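Local coordinates for protein 361aa long hypothetical D-aminopeptidase (Pyrococcus horikoshii, PDB 2DRH) that is of unproven function but belongs to peptidase family S58 and probably acts as an aminopeptidase, at residues 220-223 / 224-228; 261-264 / 265-268; 342-346 / 347-351. All blocks are in the same frame, centred on the assembly; numbering follows the deposited sequence.

In the fold
Contact 1 (220-223 / 224-228) and contact 3 (342-346 / 347-351) are neighbours in space though far apart in sequence. Their centres lie 11 Å apart. L226 of contact 1 packs on L344 and P345 of contact 3, with L226 CD2 3.7 Å from P345 CG. V222 meets L349 beside them, so the short helix 222-225 rests on helix 346-355. Contact 2 (261-264 / 265-268) is separate. Its centre is 20 Å from that of contact 1 and 23 Å from that of contact 3, and it touches neither. It lies in the helix of a beta-alpha-beta unit and faces the second subunit.

Contact 1: 220-223 / 224-228; sequences VPVG and LELKN
V222 and L226 lie side by side and point the same way, four residues apart, across the end of a short helix. The side chain of L226 can be followed outward. Its CB sits 3.5 Å from V222 O and a little farther from G223 O. CG stays near V222 O. CD1 comes to 3.3 Å from V222 O and also reaches V222 CG1 at 4.1 Å. CD2 meets the same CG1 methyl. L226 CG lies anti to the carbonyl carbon (chi1 -77°), which turns the fork toward V222 O. V222 offers CG1 because that methyl stands anti to its own backbone N (chi1 178°). Both residues are buried, and I352 of helix 346-355 also touches L226.

The chain here makes a single short helical turn, 222-225, with P221 at its N-cap. P221 is also the centre of an inverse gamma turn, in which V222 N bonds to V220 O. P221 O receives a weak, nearly straight bond from E225 N (3.3 Å, 169°) and a weak, more bent one from L224 N. L226 N is shared weakly between V222 O at 3.2 Å and G223 O. L226 is the first residue to leave helical angles.

On another side of the turn, P221 CB and L224 CD1 make a loose apolar contact at 4.3 Å. P221 also packs on R358 of the second subunit. The CB and CG of E225 pass near P221 O, then the chain bends before its carboxylate, and its OE2 is hydrogen-bonded to Y356 OH.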
loop_
_atom_site.group_PDB
_atom_site.type_symbol
_atom_site.label_atom_id
_atom_site.label_comp_id
_atom_site.label_asym_id
_atom_site.label_seq_id
_atom_site.Cartn_x
_atom_site.Cartn_y
_atom_site.Cartn_z
ATOM N N VAL A 220 -23.628 24.568 -0.534
ATOM C CA VAL A 220 -24.838 24.814 0.246
ATOM C C VAL A 220 -25.277 23.569 1.020
ATOM O O VAL A 220 -25.436 22.497 0.439
ATOM C CB VAL A 220 -25.995 25.267 -0.677
ATOM C CG1 VAL A 220 -27.234 25.589 0.151
ATOM C CG2 VAL A 220 -25.561 26.484 -1.496
ATOM N N PRO A 221 -25.474 23.698 2.345
ATOM C CA PRO A 221 -25.897 22.561 3.171
ATOM C C PRO A 221 -27.342 22.141 2.897
ATOM O O PRO A 221 -28.208 22.198 3.778
ATOM C CB PRO A 221 -25.685 23.072 4.595
ATOM C CG PRO A 221 -25.922 24.541 4.467
ATOM C CD PRO A 221 -25.209 24.884 3.178
ATOM N N VAL A 222 -27.581 21.713 1.660
ATOM C CA VAL A 222 -28.894 21.281 1.211
ATOM C C VAL A 222 -29.466 20.168 2.088
ATOM O O VAL A 222 -30.678 20.005 2.181
ATOM C CB VAL A 222 -28.832 20.793 -0.251
ATOM C CG1 VAL A 222 -30.194 20.300 -0.692
ATOM C CG2 VAL A 222 -28.341 21.924 -1.161
ATOM N N GLY A 223 -28.590 19.405 2.727
ATOM C CA GLY A 223 -29.045 18.324 3.585
ATOM C C GLY A 223 -29.811 18.823 4.795
ATOM O O GLY A 223 -30.882 18.301 5.116
ATOM N N LEU A 224 -29.263 19.832 5.469
ATOM C CA LEU A 224 -29.904 20.410 6.647
ATOM C C LEU A 224 -31.207 21.126 6.307
ATOM O O LEU A 224 -32.203 21.007 7.026
ATOM C CB LEU A 224 -28.951 21.384 7.335
ATOM C CG LEU A 224 -27.763 20.732 8.040
ATOM C CD1 LEU A 224 -26.838 21.810 8.578
ATOM C CD2 LEU A 224 -28.270 19.834 9.165
ATOM N N GLU A 225 -31.200 21.869 5.205
ATOM C CA GLU A 225 -32.393 22.587 4.779
ATOM C C GLU A 225 -33.545 21.621 4.500
ATOM O O GLU A 225 -34.714 21.982 4.625
ATOM C CB GLU A 225 -32.095 23.412 3.523
ATOM C CG GLU A 225 -31.201 24.630 3.747
ATOM C CD GLU A 225 -31.792 25.632 4.736
ATOM O OE1 GLU A 225 -33.034 25.776 4.786
ATOM O OE2 GLU A 225 -31.012 26.289 5.455
ATOM N N LEU A 226 -33.216 20.390 4.123
ATOM C CA LEU A 226 -34.241 19.395 3.825
ATOM C C LEU A 226 -34.311 18.290 4.884
ATOM O O LEU A 226 -34.731 17.174 4.596
ATOM C CB LEU A 226 -33.995 18.794 2.430
ATOM C CG LEU A 226 -34.407 19.678 1.238
ATOM C CD1 LEU A 226 -33.710 21.023 1.307
ATOM C CD2 LEU A 226 -34.070 18.978 -0.069
ATOM N N LYS A 227 -33.896 18.621 6.104
ATOM C CA LYS A 227 -33.912 17.686 7.232
ATOM C C LYS A 227 -35.178 16.844 7.315
ATOM O O LYS A 227 -35.134 15.615 7.319
ATOM C CB LYS A 227 -33.812 18.449 8.552
ATOM C CG LYS A 227 -32.443 18.930 8.953
ATOM C CD LYS A 227 -32.567 20.076 9.955
ATOM C CE LYS A 227 -33.544 19.748 11.079
ATOM N NZ LYS A 227 -33.172 18.496 11.797
ATOM N N ASN A 228 -36.307 17.532 7.390
ATOM C CA ASN A 228 -37.608 16.895 7.549
ATOM C C ASN A 228 -38.287 16.301 6.318
ATOM O O ASN A 228 -39.386 15.747 6.429
ATOM C CB ASN A 228 -38.544 17.888 8.234
ATOM C CG ASN A 228 -38.014 18.339 9.585
ATOM O OD1 ASN A 228 -38.105 19.515 9.942
ATOM N ND2 ASN A 228 -37.459 17.401 10.346
#

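Contact 2: 261-264 / 265-268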
loop_
_atom_site.group_PDB
_atom_site.type_symbol
_atom_site.label_atom_id
_atom_site.label_comp_id
_atom_site.label_asym_id
_atom_site.label_seq_id
_atom_site.Cartn_x
_atom_site.Cartn_y
_atom_site.Cartn_z
ATOM N N ARG A 261 -8.081 11.423 -6.560
ATOM C CA ARG A 261 -8.678 12.742 -6.680
ATOM C C ARG A 261 -10.196 12.692 -6.704
ATOM O O ARG A 261 -10.872 13.696 -6.443
ATOM C CB ARG A 261 -8.124 13.441 -7.930
ATOM C CG ARG A 261 -6.611 13.633 -7.881
ATOM C CD ARG A 261 -6.197 14.344 -6.587
ATOM N NE ARG A 261 -4.767 14.639 -6.516
ATOM C CZ ARG A 261 -3.818 13.743 -6.282
ATOM N NH1 ARG A 261 -4.127 12.471 -6.088
ATOM N NH2 ARG A 261 -2.555 14.124 -6.231
ATOM N N ALA A 262 -10.734 11.520 -7.006
ATOM C CA ALA A 262 -12.175 11.345 -7.030
ATOM C C ALA A 262 -12.742 11.549 -5.625
ATOM O O ALA A 262 -13.891 11.962 -5.465
ATOM C CB ALA A 262 -12.526 9.945 -7.534
ATOM N N ILE A 263 -11.932 11.269 -4.608
ATOM C CA ILE A 263 -12.380 11.423 -3.228
ATOM C C ILE A 263 -12.586 12.884 -2.865
ATOM O O ILE A 263 -13.367 13.205 -1.965
ATOM C CB ILE A 263 -11.379 10.799 -2.241
ATOM C CG1 ILE A 263 -11.141 9.341 -2.617
ATOM C CG2 ILE A 263 -11.930 10.874 -0.818
ATOM C CD1 ILE A 263 -12.415 8.516 -2.688
ATOM N N VAL A 264 -11.885 13.778 -3.556
ATOM C CA VAL A 264 -12.055 15.192 -3.277
ATOM C C VAL A 264 -13.496 15.583 -3.627
ATOM O O VAL A 264 -14.154 16.305 -2.875
ATOM C CB VAL A 264 -11.067 16.051 -4.091
ATOM C CG1 VAL A 264 -11.305 17.528 -3.801
ATOM C CG2 VAL A 264 -9.636 15.678 -3.731
ATOM N N GLY A 265 -13.985 15.086 -4.761
ATOM C CA GLY A 265 -15.345 15.383 -5.175
ATOM C C GLY A 265 -16.353 14.768 -4.215
ATOM O O GLY A 265 -17.355 15.388 -3.872
ATOM N N LEU A 266 -16.087 13.540 -3.786
ATOM C CA LEU A 266 -16.967 12.847 -2.854
ATOM C C LEU A 266 -17.118 13.659 -1.568
ATOM O O LEU A 266 -18.226 13.949 -1.135
ATOM C CB LEU A 266 -16.394 11.459 -2.532
ATOM C CG LEU A 266 -17.022 10.604 -1.420
ATOM C CD1 LEU A 266 -18.495 10.387 -1.703
ATOM C CD2 LEU A 266 -16.294 9.259 -1.330
ATOM N N ALA A 267 -15.991 14.031 -0.973
ATOM C CA ALA A 267 -15.976 14.803 0.269
ATOM C C ALA A 267 -16.758 16.111 0.185
ATOM O O ALA A 267 -17.418 16.514 1.147
ATOM C CB ALA A 267 -14.542 15.097 0.667
ATOM N N ARG A 268 -16.674 16.765 -0.972
ATOM C CA ARG A 268 -17.338 18.035 -1.198
ATOM C C ARG A 268 -18.866 17.964 -1.249
ATOM O O ARG A 268 -19.526 18.978 -1.079
ATOM C CB ARG A 268 -16.772 18.698 -2.466
ATOM C CG ARG A 268 -15.354 19.248 -2.267
ATOM C CD ARG A 268 -14.745 19.831 -3.549
ATOM N NE ARG A 268 -15.422 21.043 -4.009
ATOM C CZ ARG A 268 -15.167 22.272 -3.566
ATOM N NH1 ARG A 268 -14.239 22.474 -2.638
ATOM N NH2 ARG A 268 -15.840 23.307 -4.059
#
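L266 N, A267 N and R268 N bond in turn to the carbonyls of A262, I263 and V264, as in an alpha-helix. The middle bond, A267 N to I263 O, is short and straight (2.9 Å, 173°). The helix is kinked within 261-264, at I263 and V264. V264 N instead bonds three residues back, to R261 O at 3.1 Å.

I263 and L266 run side by side, with CD1 of I263 4.2 Å from CD2 of L266. L266 also packs on I240 and M242 of strand 240-246, so the helix of this beta-alpha-beta unit lies against its sheet. V264 and R268 are aligned too. R268 CG lies anti to the carbonyl carbon (chi1 -73°) and passes 3.2 Å from V264 O, and its CD reaches V264 CG1 at 4.1 Å. A267 CB is 3.4 Å from I263 O. V264 and A267 pack on A267 and V264 of the second subunit.

R268 thus lays its methylenes back against V264. Its NH1 makes a weak hydrogen bond to A267 O of the second subunit. Its guanidinium forms a salt bridge with E320 of helix 309-328, which probably balances the charge close to the subunit interface.

Contact 3: 342-346 / 347-351; sequences YALPK and EELLR
Apolar contacts join the loop 342-345 to the first turn of helix 346-355. P345 and E348 cross at an angle. P345 CB is 3.6 Å from E348 CB, and P345 CG touches the same atom and, more loosely, E348 CG. The aliphatic base of the glutamate therefore lies against the proline ring. L344 CD2 meets L349 CD2 at 4.0 Å. L344 CG is anti to the backbone N (chi1 -176°), and its tip approaches the helix although its CB does not point there. Both leucines are buried and pack on helix 309-328, L344 on L327 and L349 on L328.

Backbone bonds start the helix. L349 N bonds to P345 O at 2.8 Å, and P345 holds the N-cap position. L350 N follows to K346 O at 3.0 Å. L350 CG lies 3.4 Å from the same oxygen.

A salt bridge lies within the helix. R351 grips E348 side-on, with NE at 2.6 Å and NH2 at 2.7 Å, both on OE2. OE2 lies close to the guanidinium plane. NH2 meets its anti lone pair, while NE comes from above the carboxylate plane.

Two donors on OE2 hold the guanidinium edge-on to that oxygen. The two charges of the salt bridge probably offset each other, and the glutamate charge near the helix N-terminus would probably suit the helix dipole.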
loop_
_atom_site.group_PDB
_atom_site.type_symbol
_atom_site.label_atom_id
_atom_site.label_comp_id
_atom_site.label_asym_id
_atom_site.label_seq_id
_atom_site.Cartn_x
_atom_site.Cartn_y
_atom_site.Cartn_z
ATOM N N TYR A 342 -37.393 9.095 -1.358
ATOM C CA TYR A 342 -37.929 10.077 -2.284
ATOM C C TYR A 342 -36.833 10.801 -3.031
ATOM O O TYR A 342 -35.771 11.068 -2.484
ATOM C CB TYR A 342 -38.789 11.100 -1.544
ATOM C CG TYR A 342 -40.005 10.508 -0.882
ATOM C CD1 TYR A 342 -39.916 9.896 0.370
ATOM C CD2 TYR A 342 -41.248 10.548 -1.513
ATOM C CE1 TYR A 342 -41.041 9.340 0.976
ATOM C CE2 TYR A 342 -42.377 9.994 -0.918
ATOM C CZ TYR A 342 -42.267 9.394 0.324
ATOM O OH TYR A 342 -43.386 8.844 0.908
ATOM N N ALA A 343 -37.109 11.125 -4.288
ATOM C CA ALA A 343 -36.149 11.833 -5.116
ATOM C C ALA A 343 -35.961 13.233 -4.567
ATOM O O ALA A 343 -36.913 13.856 -4.096
ATOM C CB ALA A 343 -36.646 11.904 -6.543
ATOM N N LEU A 344 -34.730 13.724 -4.620
ATOM C CA LEU A 344 -34.420 15.067 -4.146
ATOM C C LEU A 344 -35.344 16.073 -4.838
ATOM O O LEU A 344 -35.347 16.177 -6.063
ATOM C CB LEU A 344 -32.963 15.393 -4.476
ATOM C CG LEU A 344 -32.369 16.716 -3.999
ATOM C CD1 LEU A 344 -32.221 16.704 -2.479
ATOM C CD2 LEU A 344 -31.014 16.909 -4.668
ATOM N N PRO A 345 -36.145 16.824 -4.063
ATOM C CA PRO A 345 -37.065 17.820 -4.633
ATOM C C PRO A 345 -36.335 18.960 -5.352
ATOM O O PRO A 345 -35.818 19.878 -4.717
ATOM C CB PRO A 345 -37.848 18.298 -3.412
ATOM C CG PRO A 345 -36.860 18.133 -2.294
ATOM C CD PRO A 345 -36.279 16.775 -2.597
ATOM N N LYS A 346 -36.326 18.901 -6.683
ATOM C CA LYS A 346 -35.631 19.887 -7.510
ATOM C C LYS A 346 -36.087 21.345 -7.418
ATOM O O LYS A 346 -35.256 22.253 -7.471
ATOM C CB LYS A 346 -35.632 19.409 -8.966
ATOM C CG LYS A 346 -34.788 18.148 -9.166
ATOM C CD LYS A 346 -34.850 17.597 -10.593
ATOM C CE LYS A 346 -36.187 16.929 -10.886
ATOM N NZ LYS A 346 -36.473 15.782 -9.970
ATOM N N GLU A 347 -37.390 21.583 -7.286
ATOM C CA GLU A 347 -37.891 22.953 -7.170
ATOM C C GLU A 347 -37.524 23.493 -5.793
ATOM O O GLU A 347 -37.279 24.682 -5.620
ATOM C CB GLU A 347 -39.407 23.001 -7.356
ATOM C CG GLU A 347 -39.866 22.735 -8.775
ATOM C CD GLU A 347 -39.222 23.672 -9.783
ATOM O OE1 GLU A 347 -39.189 24.896 -9.527
ATOM O OE2 GLU A 347 -38.757 23.187 -10.836
ATOM N N GLU A 348 -37.494 22.599 -4.813
ATOM C CA GLU A 348 -37.136 22.962 -3.451
ATOM C C GLU A 348 -35.651 23.318 -3.499
ATOM O O GLU A 348 -35.209 24.322 -2.933
ATOM C CB GLU A 348 -37.358 21.761 -2.534
ATOM C CG GLU A 348 -37.474 22.090 -1.069
ATOM C CD GLU A 348 -38.728 22.867 -0.756
ATOM O OE1 GLU A 348 -39.815 22.447 -1.210
ATOM O OE2 GLU A 348 -38.632 23.893 -0.052
ATOM N N LEU A 349 -34.891 22.481 -4.197
ATOM C CA LEU A 349 -33.455 22.675 -4.349
ATOM C C LEU A 349 -33.142 24.035 -4.967
ATOM O O LEU A 349 -32.178 24.688 -4.569
ATOM C CB LEU A 349 -32.865 21.555 -5.214
ATOM C CG LEU A 349 -31.417 21.692 -5.683
ATOM C CD1 LEU A 349 -30.495 21.862 -4.492
ATOM C CD2 LEU A 349 -31.035 20.468 -6.490
ATOM N N LEU A 350 -33.948 24.461 -5.938
ATOM C CA LEU A 350 -33.727 25.757 -6.575
ATOM C C LEU A 350 -33.952 26.876 -5.567
ATOM O O LEU A 350 -33.226 27.870 -5.557
ATOM C CB LEU A 350 -34.662 25.942 -7.769
ATOM C CG LEU A 350 -34.292 25.167 -9.036
ATOM C CD1 LEU A 350 -35.313 25.459 -10.124
ATOM C CD2 LEU A 350 -32.897 25.569 -9.494
ATOM N N ARG A 351 -34.958 26.700 -4.717
ATOM C CA ARG A 351 -35.279 27.679 -3.686
ATOM C C ARG A 351 -34.120 27.831 -2.695
ATOM O O ARG A 351 -33.720 28.948 -2.363
ATOM C CB ARG A 351 -36.541 27.246 -2.938
ATOM C CG ARG A 351 -36.871 28.096 -1.730
ATOM C CD ARG A 351 -38.077 27.540 -0.989
ATOM N NE ARG A 351 -37.764 26.324 -0.240
ATOM C CZ ARG A 351 -37.102 26.294 0.914
ATOM N NH1 ARG A 351 -36.669 27.415 1.475
ATOM N NH2 ARG A 351 -36.887 25.134 1.519
#